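Local structure of Hen1 (Anabaena variabilis, 3JWH) at residues N19-A24 / I135-T140; A23-S28 / S51-I56. The protein probably transfers a methyl group from S-adenosylmethionine to the 2'-oxygen of the 3'-terminal nucleotide of RNA, through the methyltransferase domain described here. One frame throughout, in Å; residues are numbered along the deposited sequence.

Interaction 1 (N19-A24 / I135-T140); sequences NGVVAA and IVIVTT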
ATOM      1  N   ASN A  19       3.258  -8.818   6.618  1.00 35.20           N
ATOM      2  CA  ASN A  19       3.734 -10.075   6.034  1.00 34.10           C
ATOM      3  C   ASN A  19       3.008 -10.333   4.720  1.00 30.75           C
ATOM      4  O   ASN A  19       3.595 -10.801   3.744  1.00 29.99           O
ATOM      5  CB  ASN A  19       3.462 -11.247   6.984  1.00 38.92           C
ATOM      6  CG  ASN A  19       4.460 -11.323   8.127  1.00 42.95           C
ATOM      7  OD1 ASN A  19       5.639 -11.622   7.918  1.00 45.01           O
ATOM      8  ND2 ASN A  19       3.992 -11.052   9.342  1.00 41.93           N
ATOM      9  N   GLY A  20       1.718 -10.035   4.716  1.00 26.82           N
ATOM     10  CA  GLY A  20       0.929 -10.234   3.516  1.00 26.58           C
ATOM     11  C   GLY A  20       1.387  -9.352   2.371  1.00 22.83           C
ATOM     12  O   GLY A  20       1.393  -9.784   1.227  1.00 20.42           O
ATOM     13  N   VAL A  21       1.766  -8.114   2.678  1.00 24.45           N
ATOM     14  CA  VAL A  21       2.221  -7.173   1.653  1.00 24.08           C
ATOM     15  C   VAL A  21       3.612  -7.562   1.154  1.00 23.45           C
ATOM     16  O   VAL A  21       3.851  -7.624  -0.052  1.00 24.12           O
ATOM     17  CB  VAL A  21       2.260  -5.723   2.198  1.00 23.34           C
ATOM     18  CG1 VAL A  21       2.813  -4.790   1.150  1.00 23.69           C
ATOM     19  CG2 VAL A  21       0.873  -5.279   2.602  1.00 21.54           C
ATOM     20  N   VAL A  22       4.526  -7.843   2.081  1.00 24.04           N
ATOM     21  CA  VAL A  22       5.875  -8.228   1.695  1.00 26.03           C
ATOM     22  C   VAL A  22       5.843  -9.474   0.830  1.00 27.05           C
ATOM     23  O   VAL A  22       6.584  -9.585  -0.149  1.00 27.29           O
ATOM     24  CB  VAL A  22       6.750  -8.504   2.928  1.00 26.38           C
ATOM     25  CG1 VAL A  22       8.117  -8.996   2.503  1.00 25.73           C
ATOM     26  CG2 VAL A  22       6.878  -7.245   3.751  1.00 27.14           C
ATOM     27  N   ALA A  23       4.978 -10.414   1.210  1.00 27.89           N
ATOM     28  CA  ALA A  23       4.828 -11.665   0.474  1.00 27.89           C
ATOM     29  C   ALA A  23       4.347 -11.395  -0.955  1.00 26.79           C
ATOM     30  O   ALA A  23       4.847 -11.983  -1.912  1.00 25.90           O
ATOM     31  CB  ALA A  23       3.839 -12.577   1.202  1.00 24.94           C
ATOM     32  N   ALA A  24       3.376 -10.505  -1.108  1.00 26.39           N
ATOM     33  CA  ALA A  24       2.886 -10.201  -2.448  1.00 28.36           C
ATOM     34  C   ALA A  24       3.966  -9.519  -3.301  1.00 27.19           C
ATOM     35  O   ALA A  24       4.106  -9.817  -4.482  1.00 29.10           O
ATOM     36  CB  ALA A  24       1.636  -9.328  -2.369  1.00 30.24           C
ATOM     37  N   ILE A 135       2.998  -3.316 -10.541  1.00 15.36           N
ATOM     38  CA  ILE A 135       2.244  -3.869  -9.416  1.00 16.74           C
ATOM     39  C   ILE A 135       1.709  -2.798  -8.486  1.00 13.24           C
ATOM     40  O   ILE A 135       2.399  -1.825  -8.213  1.00 16.72           O
ATOM     41  CB  ILE A 135       3.140  -4.802  -8.545  1.00 17.46           C
ATOM     42  CG1 ILE A 135       3.693  -5.944  -9.387  1.00 17.91           C
ATOM     43  CG2 ILE A 135       2.363  -5.320  -7.339  1.00 17.63           C
ATOM     44  CD1 ILE A 135       2.631  -6.704 -10.117  1.00 22.57           C
ATOM     45  N   VAL A 136       0.487  -2.986  -8.002  1.00 12.47           N
ATOM     46  CA  VAL A 136      -0.119  -2.079  -7.021  1.00 12.34           C
ATOM     47  C   VAL A 136      -0.801  -2.906  -5.918  1.00 13.72           C
ATOM     48  O   VAL A 136      -1.716  -3.675  -6.196  1.00 15.09           O
ATOM     49  CB  VAL A 136      -1.213  -1.169  -7.611  1.00 10.21           C
ATOM     50  CG1 VAL A 136      -1.653  -0.190  -6.555  1.00  8.37           C
ATOM     51  CG2 VAL A 136      -0.708  -0.440  -8.852  1.00 13.48           C
ATOM     52  N   ILE A 137      -0.372  -2.740  -4.676  1.00 14.79           N
ATOM     53  CA  ILE A 137      -0.992  -3.467  -3.581  1.00 16.53           C
ATOM     54  C   ILE A 137      -1.759  -2.496  -2.695  1.00 16.30           C
ATOM     55  O   ILE A 137      -1.204  -1.521  -2.206  1.00 18.24           O
ATOM     56  CB  ILE A 137       0.068  -4.256  -2.762  1.00 16.79           C
ATOM     57  CG1 ILE A 137       0.672  -5.336  -3.651  1.00 13.35           C
ATOM     58  CG2 ILE A 137      -0.587  -4.903  -1.512  1.00 13.13           C
ATOM     59  CD1 ILE A 137       2.190  -5.462  -3.552  1.00 15.95           C
ATOM     60  N   VAL A 138      -3.055  -2.764  -2.537  1.00 16.45           N
ATOM     61  CA  VAL A 138      -3.965  -1.950  -1.730  1.00 17.38           C
ATOM     62  C   VAL A 138      -4.662  -2.784  -0.635  1.00 20.02           C
ATOM     63  O   VAL A 138      -5.242  -3.829  -0.925  1.00 17.91           O
ATOM     64  CB  VAL A 138      -5.080  -1.351  -2.614  1.00 18.26           C
ATOM     65  CG1 VAL A 138      -6.025  -0.484  -1.757  1.00 17.19           C
ATOM     66  CG2 VAL A 138      -4.469  -0.561  -3.761  1.00 12.01           C
ATOM     67  N   THR A 139      -4.610  -2.339   0.618  1.00 20.85           N
ATOM     68  CA  THR A 139      -5.299  -3.076   1.674  1.00 22.00           C
ATOM     69  C   THR A 139      -6.203  -2.107   2.393  1.00 24.90           C
ATOM     70  O   THR A 139      -5.883  -0.932   2.537  1.00 25.72           O
ATOM     71  CB  THR A 139      -4.348  -3.680   2.732  1.00 19.10           C
ATOM     72  OG1 THR A 139      -3.830  -2.636   3.552  1.00 20.46           O
ATOM     73  CG2 THR A 139      -3.210  -4.394   2.094  1.00 17.71           C
ATOM     74  N   THR A 140      -7.344  -2.596   2.851  1.00 27.24           N
ATOM     75  CA  THR A 140      -8.270  -1.744   3.576  1.00 27.15           C
ATOM     76  C   THR A 140      -8.998  -2.608   4.608  1.00 29.47           C
ATOM     77  O   THR A 140      -9.087  -3.827   4.454  1.00 32.03           O
ATOM     78  CB  THR A 140      -9.264  -1.082   2.614  1.00 25.93           C
ATOM     79  OG1 THR A 140      -9.913   0.011   3.278  1.00 23.42           O
ATOM     80  CG2 THR A 140     -10.294  -2.100   2.107  1.00 20.60           C
TER
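Val21 and Ile137 mark the nearest backbone approach, CA to CA 7.2 Å, where helix segment 19-24 runs nearly antiparallel to strand segment 135-140 (166°) with their axes 9.8 Å apart. No hydrogen bond joins the two; the contact is made of methyl groups. Ile137 is the central residue and uses both its branches. Its CG2, held anti to the backbone N by a chi1 of -65°, lies 4.3 Å from Val21 CG1, while the other branch carries CD1 to within 4.1 Å of Ala24 CB, one helical turn further on. The second methyl of Val21, CG2, comes 4.2 Å from Thr139 CG2, so this valine spans two strand residues whose side chains leave the same face of the sheet. Thr139 thus gives its methyl to the helix, and its OG1 hydrogen-bonds Glu110, a residue of the S-adenosyl-L-homocysteine pocket. Val21 also packs on Thr107 and Ile109 of the neighbouring strand 105-109, and Met204 of strand 202-209 touches Ile137 and Thr139. A helix laid over the central strands, beside the cofactor site, is characteristic of the Rossmann-like fold of class I methyltransferases.

Interaction 2 (A23-S28 / S51-I56); sequences AALKQS and SFFEQI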
ATOM      1  N   ALA A  23       4.978 -10.414   1.210  1.00 27.89           N
ATOM      2  CA  ALA A  23       4.828 -11.665   0.474  1.00 27.89           C
ATOM      3  C   ALA A  23       4.347 -11.395  -0.955  1.00 26.79           C
ATOM      4  O   ALA A  23       4.847 -11.983  -1.912  1.00 25.90           O
ATOM      5  CB  ALA A  23       3.839 -12.577   1.202  1.00 24.94           C
ATOM      6  N   ALA A  24       3.376 -10.505  -1.108  1.00 26.39           N
ATOM      7  CA  ALA A  24       2.886 -10.201  -2.448  1.00 28.36           C
ATOM      8  C   ALA A  24       3.966  -9.519  -3.301  1.00 27.19           C
ATOM      9  O   ALA A  24       4.106  -9.817  -4.482  1.00 29.10           O
ATOM     10  CB  ALA A  24       1.636  -9.328  -2.369  1.00 30.24           C
ATOM     11  N   LEU A  25       4.723  -8.605  -2.697  1.00 26.11           N
ATOM     12  CA  LEU A  25       5.790  -7.911  -3.410  1.00 23.58           C
ATOM     13  C   LEU A  25       6.802  -8.901  -3.952  1.00 25.44           C
ATOM     14  O   LEU A  25       7.198  -8.836  -5.121  1.00 22.72           O
ATOM     15  CB  LEU A  25       6.499  -6.924  -2.480  1.00 19.65           C
ATOM     16  CG  LEU A  25       5.697  -5.664  -2.142  1.00 19.67           C
ATOM     17  CD1 LEU A  25       6.431  -4.856  -1.119  1.00 21.93           C
ATOM     18  CD2 LEU A  25       5.471  -4.839  -3.417  1.00 19.57           C
ATOM     19  N   LYS A  26       7.214  -9.824  -3.090  1.00 28.54           N
ATOM     20  CA  LYS A  26       8.204 -10.826  -3.462  1.00 30.91           C
ATOM     21  C   LYS A  26       7.766 -11.746  -4.595  1.00 31.90           C
ATOM     22  O   LYS A  26       8.552 -12.017  -5.497  1.00 32.25           O
ATOM     23  CB  LYS A  26       8.624 -11.631  -2.221  1.00 32.91           C
ATOM     24  CG  LYS A  26       9.581 -10.847  -1.312  1.00 33.24           C
ATOM     25  CD  LYS A  26       9.997 -11.607  -0.062  1.00 32.22           C
ATOM     26  CE  LYS A  26      11.099 -10.854   0.672  1.00 34.00           C
ATOM     27  NZ  LYS A  26      11.528 -11.513   1.937  1.00 28.89           N
ATOM     28  N   GLN A  27       6.517 -12.203  -4.571  1.00 33.95           N
ATOM     29  CA  GLN A  27       6.019 -13.078  -5.629  1.00 38.05           C
ATOM     30  C   GLN A  27       6.003 -12.391  -7.002  1.00 38.53           C
ATOM     31  O   GLN A  27       6.090 -13.053  -8.041  1.00 40.29           O
ATOM     32  CB  GLN A  27       4.617 -13.572  -5.293  1.00 40.02           C
ATOM     33  CG  GLN A  27       4.525 -14.232  -3.940  1.00 45.56           C
ATOM     34  CD  GLN A  27       3.342 -15.166  -3.835  1.00 49.09           C
ATOM     35  OE1 GLN A  27       2.193 -14.769  -4.069  1.00 51.49           O
ATOM     36  NE2 GLN A  27       3.610 -16.419  -3.486  1.00 49.83           N
ATOM     37  N   SER A  28       5.876 -11.068  -6.998  1.00 38.31           N
ATOM     38  CA  SER A  28       5.874 -10.282  -8.227  1.00 37.00           C
ATOM     39  C   SER A  28       7.302  -9.820  -8.513  1.00 35.10           C
ATOM     40  O   SER A  28       7.553  -9.138  -9.502  1.00 37.15           O
ATOM     41  CB  SER A  28       4.978  -9.051  -8.062  1.00 39.04           C
ATOM     42  OG  SER A  28       3.665  -9.414  -7.686  1.00 42.67           O
ATOM     43  N   SER A  51      17.259  -6.873   2.511  1.00 30.48           N
ATOM     44  CA  SER A  51      18.078  -6.623   1.323  1.00 30.73           C
ATOM     45  C   SER A  51      17.507  -7.090  -0.025  1.00 30.23           C
ATOM     46  O   SER A  51      18.114  -6.862  -1.081  1.00 29.11           O
ATOM     47  CB  SER A  51      19.478  -7.218   1.528  1.00 32.82           C
ATOM     48  OG  SER A  51      19.430  -8.628   1.610  1.00 37.79           O
ATOM     49  N   PHE A  52      16.348  -7.741  -0.003  1.00 29.04           N
ATOM     50  CA  PHE A  52      15.708  -8.201  -1.238  1.00 26.80           C
ATOM     51  C   PHE A  52      15.302  -6.978  -2.061  1.00 23.92           C
ATOM     52  O   PHE A  52      15.395  -6.963  -3.287  1.00 23.43           O
ATOM     53  CB  PHE A  52      14.456  -9.018  -0.899  1.00 28.33           C
ATOM     54  CG  PHE A  52      13.549  -9.263  -2.076  1.00 30.06           C
ATOM     55  CD1 PHE A  52      13.778 -10.329  -2.942  1.00 33.11           C
ATOM     56  CD2 PHE A  52      12.456  -8.436  -2.309  1.00 29.99           C
ATOM     57  CE1 PHE A  52      12.926 -10.572  -4.024  1.00 32.47           C
ATOM     58  CE2 PHE A  52      11.599  -8.666  -3.386  1.00 30.30           C
ATOM     59  CZ  PHE A  52      11.834  -9.740  -4.245  1.00 33.23           C
ATOM     60  N   PHE A  53      14.844  -5.959  -1.349  1.00 23.82           N
ATOM     61  CA  PHE A  53      14.388  -4.702  -1.915  1.00 23.17           C
ATOM     62  C   PHE A  53      15.567  -3.813  -2.283  1.00 23.37           C
ATOM     63  O   PHE A  53      16.482  -3.622  -1.486  1.00 23.29           O
ATOM     64  CB  PHE A  53      13.458  -4.052  -0.897  1.00 23.14           C
ATOM     65  CG  PHE A  53      12.245  -4.883  -0.613  1.00 23.71           C
ATOM     66  CD1 PHE A  53      11.251  -5.025  -1.579  1.00 21.74           C
ATOM     67  CD2 PHE A  53      12.150  -5.623   0.563  1.00 24.40           C
ATOM     68  CE1 PHE A  53      10.188  -5.896  -1.385  1.00 22.31           C
ATOM     69  CE2 PHE A  53      11.094  -6.499   0.774  1.00 23.88           C
ATOM     70  CZ  PHE A  53      10.110  -6.640  -0.202  1.00 23.84           C
ATOM     71  N   GLU A  54      15.543  -3.297  -3.507  1.00 24.51           N
ATOM     72  CA  GLU A  54      16.627  -2.468  -4.032  1.00 25.01           C
ATOM     73  C   GLU A  54      16.385  -0.968  -3.921  1.00 24.51           C
ATOM     74  O   GLU A  54      17.285  -0.158  -4.138  1.00 23.25           O
ATOM     75  CB  GLU A  54      16.911  -2.858  -5.486  1.00 30.33           C
ATOM     76  CG  GLU A  54      17.676  -4.177  -5.625  1.00 33.88           C
ATOM     77  CD  GLU A  54      17.982  -4.545  -7.070  1.00 41.71           C
ATOM     78  OE1 GLU A  54      18.255  -3.635  -7.896  1.00 44.54           O
ATOM     79  OE2 GLU A  54      17.974  -5.758  -7.377  1.00 43.10           O
ATOM     80  N   GLN A  55      15.162  -0.602  -3.576  1.00 22.94           N
ATOM     81  CA  GLN A  55      14.823   0.794  -3.400  1.00 22.94           C
ATOM     82  C   GLN A  55      13.508   0.905  -2.660  1.00 20.57           C
ATOM     83  O   GLN A  55      12.527   0.260  -3.021  1.00 21.63           O
ATOM     84  CB  GLN A  55      14.733   1.511  -4.740  1.00 23.04           C
ATOM     85  CG  GLN A  55      14.336   2.967  -4.612  1.00 25.65           C
ATOM     86  CD  GLN A  55      14.464   3.712  -5.936  1.00 26.00           C
ATOM     87  OE1 GLN A  55      14.455   3.102  -7.004  1.00 26.22           O
ATOM     88  NE2 GLN A  55      14.571   5.029  -5.864  1.00 25.30           N
ATOM     89  N   ILE A  56      13.525   1.706  -1.605  1.00 18.30           N
ATOM     90  CA  ILE A  56      12.363   1.936  -0.768  1.00 17.71           C
ATOM     91  C   ILE A  56      12.056   3.436  -0.711  1.00 17.98           C
ATOM     92  O   ILE A  56      12.881   4.216  -0.259  1.00 18.19           O
ATOM     93  CB  ILE A  56      12.608   1.452   0.699  1.00 15.36           C
ATOM     94  CG1 ILE A  56      12.847  -0.054   0.756  1.00 16.43           C
ATOM     95  CG2 ILE A  56      11.449   1.812   1.560  1.00 16.69           C
ATOM     96  CD1 ILE A  56      14.209  -0.478   0.354  1.00 11.65           C
TER
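Lys26 and Phe52 meet through two different first torsions: Lys26 CG stands beside its own backbone N (chi1 -76°) with the chain extended beyond it, whereas Phe52 CG points opposite its backbone N (chi1 166°), which lays the ring against the lysine's aliphatic part. The contact joins the last turn of helix 13-27 to the turn between helix 42-49 and strand 55-60, within the beta-alpha-beta crossover that begins at strand 32-36 of this Rossmann-like methyltransferase fold. Lys26 CG sits over one face of the Phe52 ring, 3.9 Å from its centroid and 20° off the normal, a CH-pi contact displaced toward the rim at Phe52 CE2. Further along, Lys26 CE passes 4.0 Å from Phe52 CG, and NZ goes on to a salt bridge with Asp50. Asp50 also accepts a hydrogen bond from Phe52 N, so one carboxylate holds both the lysine's charged end and the backbone of the residue under its chain. The two phenyl rings meet as well: Phe52 CD2 lies 3.5 Å above the plane of the Phe53 ring, over its centre. With an alanine at Phe52, the methylenes of Lys26 would probably lose their aromatic support and the face of Phe53 its ring-edge partner. On the buried side, Leu25 crosses Phe53 at about a right angle, with Leu25 CD1 3.9 Å from Phe53 CE1. Leu47 of helix 42-49 touches both of these side chains, carrying the apolar contact into the core. Just past the end of helix 13-27, Ser28 OG donates to Ala24 O over 3.3 Å, tilted out of the carbonyl plane.

From the N terminus, helix 13-27 supplies the first segment of both contacts, which share Ala23 and Ala24. Interaction 2 closes first, around strand 32-36 and helix 42-49, at the turn leading into strand 55-60. Interaction 1 closes much later, at strand 135-141, and its loop encloses that of interaction 2, so the two nest without crossing. The helix thereby lies over the middle of the sheet with its last turn against the 51-54 turn. The contacts also touch each other: Leu25 CD2 packs against Ile137 CD1, Ser28 CB against Ile135 CG1, and Val22 CG1 approaches Phe53 CZ.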